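Local coordinates for large exoprotein involved in heme utilization or adhesion (Yersinia kristensenii ATCC 33638, PDB 5E3E) that is the C-terminal toxin of a CdiA contact-dependent inhibition protein, a member of the RNase A superfamily that is probably a ribonuclease and binds its CdiI immunity protein, at residues L64-S70 with T89-I95; L4-H8 with I108-P112; R19-V25 with S77-G81. One frame throughout, in Å; residues are numbered along the deposited sequence.

Interaction 1 (L64-S70 with T89-I95); sequences LEIDYQS and TNARIII. With NA (sodium ion), chain G.
Arg92 runs alongside Asp67 and crosses Glu65, two acids of the facing strand, Asp67 directly opposite and Glu65 two residues earlier. With CG anti to the backbone N (chi1 178°) and chi2 also extended, its CB and CG pass alongside Asp67 OD1, CG at 3.4 Å. Arg92 CD then lies against Glu65 CG at 3.9 Å. At NE the chain meets both carboxylates: Asp67 OD1 accepts from Arg92 NE through its syn lone pair at 3.2 Å, while the bond to Glu65 OE2 is weak and bent, 131° at the hydrogen. Both carboxylate planes stand steeply to the guanidinium. The bend at chi3 (-62°) directs the group to the CdiI immunity protein, where NH1 pairs with Asp74 of that chain; Glu65 has a second partner there, Arg15.

Beneath this network strands 64-68 and 90-95 form an antiparallel ladder within the curved sheet of this RNase A-like domain. Leu64-Ile95, Ile66-Ile93 and Tyr68-Ala91 are hydrogen-bonded pairs whose side chains share the other face, turned toward helices 34-47 and 49-58. Ile66 CG1 packs on Ile93 CB at 3.5 Å, and Ala91 N lies at the edge of the Tyr68 ring.

Past the ladder, Ser70 OG donates to Thr89 O at 2.7 Å. Ser70 O, Thr89 OG1 and Asn90 OD1 bind a sodium ion completed by three waters. Asn90 OD1 also accepts a hydrogen bond from Ser70 N.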
# COMPACT_ATOMS: atom_id res chain seq x y z
N LEU B 64 2.62 9.67 -2.50
CA LEU B 64 1.20 10.01 -2.39
C LEU B 64 0.35 8.87 -2.97
O LEU B 64 0.60 8.38 -4.07
CB LEU B 64 0.89 11.31 -3.13
CG LEU B 64 -0.59 11.78 -3.09
CD1 LEU B 64 -0.99 12.34 -1.73
CD2 LEU B 64 -0.82 12.81 -4.17
N GLU B 65 -0.65 8.48 -2.20
CA GLU B 65 -1.66 7.50 -2.60
C GLU B 65 -2.81 8.20 -3.30
O GLU B 65 -3.36 9.17 -2.76
CB GLU B 65 -2.21 6.83 -1.33
CG GLU B 65 -3.42 5.93 -1.53
CD GLU B 65 -4.01 5.42 -0.22
OE1 GLU B 65 -3.35 5.54 0.86
OE2 GLU B 65 -5.15 4.86 -0.30
N ILE B 66 -3.22 7.71 -4.47
CA ILE B 66 -4.40 8.22 -5.10
C ILE B 66 -5.25 7.03 -5.47
O ILE B 66 -4.76 6.07 -6.05
CB ILE B 66 -4.13 9.12 -6.32
CG1 ILE B 66 -3.38 8.38 -7.40
CG2 ILE B 66 -3.33 10.36 -5.89
CD1 ILE B 66 -3.45 9.03 -8.76
N ASP B 67 -6.51 7.10 -5.09
CA ASP B 67 -7.42 5.99 -5.25
C ASP B 67 -8.41 6.26 -6.35
O ASP B 67 -8.66 7.43 -6.73
CB ASP B 67 -8.08 5.66 -3.91
CG ASP B 67 -7.06 5.17 -2.86
OD1 ASP B 67 -6.36 4.18 -3.14
OD2 ASP B 67 -6.93 5.79 -1.79
N TYR B 68 -8.91 5.18 -6.93
CA TYR B 68 -9.82 5.19 -8.05
C TYR B 68 -10.96 4.28 -7.63
O TYR B 68 -10.72 3.18 -7.11
CB TYR B 68 -9.12 4.58 -9.26
CG TYR B 68 -10.03 4.25 -10.43
CD1 TYR B 68 -10.41 5.24 -11.32
CD2 TYR B 68 -10.48 2.96 -10.64
CE1 TYR B 68 -11.22 4.95 -12.39
CE2 TYR B 68 -11.28 2.64 -11.74
CZ TYR B 68 -11.65 3.66 -12.60
OH TYR B 68 -12.46 3.40 -13.69
N GLN B 69 -12.20 4.75 -7.80
CA GLN B 69 -13.36 3.96 -7.48
C GLN B 69 -14.22 3.83 -8.76
O GLN B 69 -14.35 4.77 -9.54
CB GLN B 69 -14.16 4.61 -6.35
CG GLN B 69 -13.38 4.78 -5.04
CD GLN B 69 -12.54 6.06 -4.98
OE1 GLN B 69 -12.94 7.12 -5.51
NE2 GLN B 69 -11.38 5.99 -4.31
N SER B 70 -14.74 2.64 -9.00
CA SER B 70 -15.68 2.44 -10.09
C SER B 70 -16.60 1.28 -9.78
O SER B 70 -16.42 0.62 -8.75
CB SER B 70 -14.92 2.16 -11.40
OG SER B 70 -14.66 0.76 -11.60
N THR B 89 -13.02 -3.67 -8.98
CA THR B 89 -13.45 -2.46 -9.67
C THR B 89 -12.70 -1.18 -9.23
O THR B 89 -12.77 -0.16 -9.91
CB THR B 89 -14.94 -2.24 -9.44
OG1 THR B 89 -15.21 -2.11 -8.03
CG2 THR B 89 -15.75 -3.45 -9.97
N ASN B 90 -12.00 -1.24 -8.11
CA ASN B 90 -11.27 -0.08 -7.60
C ASN B 90 -9.77 -0.23 -7.84
O ASN B 90 -9.30 -1.30 -8.14
CB ASN B 90 -11.50 0.04 -6.12
CG ASN B 90 -12.93 0.38 -5.78
OD1 ASN B 90 -13.73 0.74 -6.65
ND2 ASN B 90 -13.26 0.30 -4.49
N ALA B 91 -9.02 0.84 -7.65
CA ALA B 91 -7.57 0.78 -7.82
C ALA B 91 -6.81 1.77 -6.98
O ALA B 91 -7.38 2.72 -6.47
CB ALA B 91 -7.21 1.00 -9.28
N ARG B 92 -5.50 1.59 -6.90
CA ARG B 92 -4.68 2.50 -6.11
C ARG B 92 -3.47 2.73 -6.95
O ARG B 92 -2.88 1.79 -7.48
CB ARG B 92 -4.31 1.89 -4.77
CG ARG B 92 -3.40 2.76 -3.89
CD ARG B 92 -3.11 2.13 -2.52
NE ARG B 92 -4.39 1.99 -1.83
CZ ARG B 92 -4.81 0.91 -1.18
NH1 ARG B 92 -4.04 -0.16 -1.04
NH2 ARG B 92 -6.01 0.92 -0.63
N ILE B 93 -3.07 3.99 -7.05
CA ILE B 93 -1.84 4.38 -7.70
C ILE B 93 -0.94 5.02 -6.66
O ILE B 93 -1.43 5.77 -5.83
CB ILE B 93 -2.11 5.43 -8.82
CG1 ILE B 93 -3.23 4.97 -9.79
CG2 ILE B 93 -0.83 5.77 -9.55
CD1 ILE B 93 -3.09 3.66 -10.42
N ILE B 94 0.36 4.75 -6.70
CA ILE B 94 1.29 5.42 -5.79
C ILE B 94 2.22 6.26 -6.63
O ILE B 94 2.85 5.72 -7.56
CB ILE B 94 2.14 4.42 -4.97
CG1 ILE B 94 1.27 3.46 -4.13
CG2 ILE B 94 3.14 5.15 -4.06
CD1 ILE B 94 0.26 4.14 -3.27
N ILE B 95 2.32 7.54 -6.31
CA ILE B 95 3.24 8.45 -6.99
C ILE B 95 4.29 8.98 -6.04
O ILE B 95 4.16 8.90 -4.82
CB ILE B 95 2.51 9.60 -7.70
CG1 ILE B 95 1.87 10.58 -6.70
CG2 ILE B 95 1.49 9.04 -8.65
CD1 ILE B 95 1.37 11.85 -7.35
NA NA G . -16.02 -0.41 -6.62
O HOH W 1 -8.29 1.92 -3.82
O HOH W 2 -18.10 -1.42 -6.96
O HOH W 3 -15.31 -1.98 -4.96
O HOH W 4 -16.76 1.04 -5.04

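Interaction 2 (L4-H8 with I108-P112); sequences LIDRH and ITGYP
His8 lays one face of its imidazole against the edge of Tyr111, whose CD2 stands over the ring centre, 3.8 Å from His8 NE2. The planes meet at 55° and the centroids are 4.9 Å apart, a tilted edge-to-face pair. Tyr111 CG lies between its own backbone N and carbonyl carbon (chi1 39°), which brings the rings together, and the two side chains run side by side in the same direction. Their polar ends go to the CdiI immunity protein, His8 NE2 to Asp21 and Tyr111 OH to Gln20 N of that chain. Thr109 OG1, 3.6 Å from His8 CD2, also bonds Asp21 there.

Ile5 holds CG1 anti to the backbone N (chi1 -167°), which brings it 3.6 Å from Gly110 O, and its CD1 rests near Gly110 N and CA. Both polar backbone atoms of Gly110 are buried without a partner. Leu4 CB sits 3.4 Å from Ile108 O. One water joins Ile108 O to Leu4 N; a second is held by Ile5 N and donates only weakly to Ile108 O.

No direct hydrogen bond joins the segments. The 3-10 segment 4-7 lies alongside strand 108-112, running the same way, where Ile108 and Thr109 both face Ile94 in a classic beta bulge; His8, in the loop that leads to helix 13-19, ties the segment to strand 27-31 through Ser29 O and the backbone of Phe31.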
# COMPACT_ATOMS: atom_id res chain seq x y z
N LEU B 4 7.21 -0.45 -12.08
CA LEU B 4 6.62 -1.50 -11.25
C LEU B 4 5.14 -1.74 -11.52
O LEU B 4 4.65 -2.83 -11.25
CB LEU B 4 6.84 -1.25 -9.76
CG LEU B 4 8.33 -1.27 -9.36
CD1 LEU B 4 8.48 -0.98 -7.90
CD2 LEU B 4 9.04 -2.57 -9.68
N ILE B 5 4.46 -0.78 -12.08
CA ILE B 5 3.06 -1.03 -12.46
C ILE B 5 2.99 -2.24 -13.40
O ILE B 5 1.98 -2.92 -13.43
CB ILE B 5 2.39 0.21 -13.09
CG1 ILE B 5 0.87 0.06 -13.19
CG2 ILE B 5 2.98 0.54 -14.46
CD1 ILE B 5 0.15 1.36 -13.05
N ASP B 6 4.07 -2.52 -14.13
CA ASP B 6 4.03 -3.63 -15.09
C ASP B 6 3.97 -4.98 -14.43
O ASP B 6 3.59 -5.99 -15.08
CB ASP B 6 5.20 -3.54 -16.08
CG ASP B 6 5.14 -2.30 -16.97
OD1 ASP B 6 4.02 -1.80 -17.22
OD2 ASP B 6 6.20 -1.81 -17.41
N ARG B 7 4.32 -5.03 -13.14
CA ARG B 7 4.13 -6.26 -12.33
C ARG B 7 2.62 -6.54 -12.09
O ARG B 7 2.27 -7.60 -11.55
CB ARG B 7 4.83 -6.11 -10.97
CG ARG B 7 6.33 -6.05 -11.12
CD ARG B 7 7.03 -5.57 -9.88
NE ARG B 7 6.41 -6.04 -8.67
CZ ARG B 7 6.39 -7.31 -8.24
NH1 ARG B 7 6.97 -8.27 -8.94
NH2 ARG B 7 5.77 -7.60 -7.10
N HIS B 8 1.78 -5.61 -12.49
CA HIS B 8 0.31 -5.63 -12.21
C HIS B 8 -0.49 -5.35 -13.47
O HIS B 8 -1.61 -4.80 -13.40
CB HIS B 8 -0.04 -4.63 -11.12
CG HIS B 8 0.81 -4.79 -9.91
ND1 HIS B 8 0.57 -5.74 -8.96
CD2 HIS B 8 1.94 -4.15 -9.52
CE1 HIS B 8 1.50 -5.68 -8.02
NE2 HIS B 8 2.36 -4.74 -8.36
N ILE B 108 5.02 5.32 -9.23
CA ILE B 108 5.85 4.28 -8.65
C ILE B 108 5.25 2.93 -8.97
O ILE B 108 5.94 2.03 -9.43
CB ILE B 108 5.96 4.45 -7.13
CG1 ILE B 108 6.69 5.78 -6.84
CG2 ILE B 108 6.71 3.30 -6.49
CD1 ILE B 108 8.13 5.86 -7.32
N THR B 109 3.96 2.79 -8.68
CA THR B 109 3.24 1.55 -9.03
C THR B 109 1.75 1.80 -8.95
O THR B 109 1.30 2.90 -8.64
CB THR B 109 3.65 0.38 -8.09
OG1 THR B 109 3.18 -0.88 -8.61
CG2 THR B 109 3.19 0.60 -6.70
N GLY B 110 0.99 0.77 -9.30
CA GLY B 110 -0.46 0.85 -9.16
C GLY B 110 -1.07 -0.51 -9.45
O GLY B 110 -0.47 -1.31 -10.13
N TYR B 111 -2.28 -0.73 -8.93
CA TYR B 111 -2.93 -2.02 -9.09
C TYR B 111 -4.36 -1.98 -8.60
O TYR B 111 -4.75 -1.08 -7.84
CB TYR B 111 -2.20 -3.12 -8.33
CG TYR B 111 -1.64 -2.73 -6.95
CD1 TYR B 111 -2.47 -2.56 -5.84
CD2 TYR B 111 -0.28 -2.55 -6.79
CE1 TYR B 111 -1.92 -2.21 -4.59
CE2 TYR B 111 0.28 -2.24 -5.57
CZ TYR B 111 -0.55 -2.07 -4.48
OH TYR B 111 0.06 -1.78 -3.31
N PRO B 112 -5.16 -2.98 -8.99
CA PRO B 112 -6.54 -3.00 -8.50
C PRO B 112 -6.60 -3.27 -7.00
O PRO B 112 -5.69 -3.93 -6.46
CB PRO B 112 -7.17 -4.16 -9.26
CG PRO B 112 -6.32 -4.36 -10.47
CD PRO B 112 -4.93 -3.95 -10.07
O HOH W 5 8.32 1.94 -10.72
O HOH W 6 5.22 2.12 -12.59

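Interaction 3 (R19-V25 with S77-G81); sequences RVSTGNV and SVSRG
The guanidinium of Arg80 carries Val20 O over one face, 3.0 Å above the plane and centred on it, and has Gly23 O and Val25 O at its edge. Both edge oxygens lie close to the guanidinium plane. Arg80 NH1 donates to Gly23 O at 2.6 Å and to Val25 O at 2.9 Å, and NE reaches the same Val25 oxygen, making a side-on grip of one acceptor by two nitrogens. Both donors approach Val25 O from the same face of its peptide. Arg80 NH2 bonds Ser21 O at 3.2 Å, a partner tilted out of the guanidinium plane. The arginine gets there by an extended start and a bend at chi3 (-68°), which curls its tip into the loop of residues 21-25.

Alongside, Val20 CG2 meets Val78 CG2 at 3.9 Å, joining segment 19-25 to strand 75-79; Leu16 and Leu17 of helix 13-19 also touch Val78. A water bridges Val20 O and Gly81 N.

Four hydrogen bonds to three carbonyls fix the rotation of the guanidinium. With no carboxylate among these acceptors, the positive charge is met by backbone dipoles alone within this contact, and it would probably polarise the Val20 carbonyl whose oxygen lies over its face.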
# COMPACT_ATOMS: atom_id res chain seq x y z
N ARG B 19 2.50 -15.54 -5.90
CA ARG B 19 2.88 -14.47 -4.97
C ARG B 19 2.23 -14.61 -3.60
O ARG B 19 2.84 -14.29 -2.57
CB ARG B 19 2.51 -13.12 -5.55
CG ARG B 19 3.25 -12.77 -6.82
CD ARG B 19 2.71 -11.48 -7.37
NE ARG B 19 3.35 -11.16 -8.63
CZ ARG B 19 3.07 -10.12 -9.41
NH1 ARG B 19 2.17 -9.22 -9.07
NH2 ARG B 19 3.73 -9.97 -10.54
N VAL B 20 0.99 -15.11 -3.56
CA VAL B 20 0.30 -15.25 -2.28
C VAL B 20 0.53 -16.58 -1.58
O VAL B 20 -0.08 -16.85 -0.55
CB VAL B 20 -1.21 -14.99 -2.36
CG1 VAL B 20 -1.46 -13.56 -2.78
CG2 VAL B 20 -1.92 -15.97 -3.28
N SER B 21 1.36 -17.46 -2.14
CA SER B 21 1.66 -18.71 -1.43
C SER B 21 3.13 -18.71 -1.05
O SER B 21 3.48 -18.54 0.12
CB SER B 21 1.26 -19.92 -2.27
OG SER B 21 1.79 -19.82 -3.57
N THR B 22 3.97 -18.83 -2.05
CA THR B 22 5.43 -18.74 -1.87
C THR B 22 5.91 -17.34 -1.44
O THR B 22 6.82 -17.18 -0.61
CB THR B 22 6.12 -19.12 -3.19
OG1 THR B 22 5.65 -20.43 -3.61
CG2 THR B 22 7.66 -19.10 -3.05
N GLY B 23 5.31 -16.31 -2.02
CA GLY B 23 5.61 -14.93 -1.64
C GLY B 23 5.02 -14.57 -0.30
O GLY B 23 4.50 -15.45 0.42
N ASN B 24 5.15 -13.29 0.07
CA ASN B 24 4.84 -12.84 1.43
C ASN B 24 3.83 -11.66 1.49
O ASN B 24 3.85 -10.81 2.44
CB ASN B 24 6.11 -12.46 2.15
CG ASN B 24 6.83 -11.33 1.46
OD1 ASN B 24 6.39 -10.87 0.41
ND2 ASN B 24 7.94 -10.85 2.05
N VAL B 25 2.99 -11.59 0.47
CA VAL B 25 1.92 -10.63 0.42
C VAL B 25 0.63 -11.30 0.78
O VAL B 25 0.45 -12.53 0.57
CB VAL B 25 1.77 -9.94 -0.97
CG1 VAL B 25 2.91 -8.98 -1.21
CG2 VAL B 25 1.61 -10.96 -2.09
N SER B 77 -7.90 -10.13 -8.54
CA SER B 77 -7.19 -10.24 -7.28
C SER B 77 -7.30 -11.63 -6.72
O SER B 77 -8.33 -12.27 -6.85
CB SER B 77 -7.73 -9.23 -6.28
OG SER B 77 -7.02 -9.28 -5.04
N VAL B 78 -6.23 -12.08 -6.08
CA VAL B 78 -6.23 -13.29 -5.30
C VAL B 78 -5.70 -12.98 -3.90
O VAL B 78 -4.92 -12.05 -3.70
CB VAL B 78 -5.41 -14.42 -5.96
CG1 VAL B 78 -6.02 -14.78 -7.32
CG2 VAL B 78 -3.94 -14.06 -6.08
N SER B 79 -6.13 -13.81 -2.96
CA SER B 79 -5.76 -13.68 -1.54
C SER B 79 -5.19 -14.97 -0.95
O SER B 79 -5.59 -16.06 -1.34
CB SER B 79 -7.02 -13.27 -0.74
OG SER B 79 -7.31 -11.90 -1.01
N ARG B 80 -4.28 -14.83 -0.01
CA ARG B 80 -3.68 -15.97 0.68
C ARG B 80 -4.74 -16.88 1.27
O ARG B 80 -5.76 -16.43 1.78
CB ARG B 80 -2.74 -15.47 1.80
CG ARG B 80 -1.84 -16.55 2.36
CD ARG B 80 -0.75 -15.95 3.25
NE ARG B 80 0.16 -15.18 2.41
CZ ARG B 80 1.29 -15.66 1.90
NH1 ARG B 80 2.03 -14.89 1.12
NH2 ARG B 80 1.68 -16.91 2.17
N GLY B 81 -4.52 -18.18 1.16
CA GLY B 81 -5.43 -19.15 1.76
C GLY B 81 -6.51 -19.68 0.84
O GLY B 81 -7.22 -20.62 1.20
O HOH W 7 -2.14 -19.06 -0.35

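In the fold
From the N terminus, the turn at 4-8 opens the widest loop, closed only when strand 105-113 returns in interaction 2; the other two contacts both fall within that span. Next, from residue 19 of helix 13-19 into the following loop, residues 19-25 begin interaction 3, which closes at 77-81 once the chain has passed through helices 34-47 and 49-58. Interaction 1 starts at 64-70, before that closure, and ends at 89-95, after it, so interactions 1 and 3 cross. All three reach one antiparallel sheet. Strand 86-97 pairs with strand 105-113, putting interactions 1 and 2 in direct touch, while Arg7 O bonded to Arg19 NH2 links interactions 2 and 3.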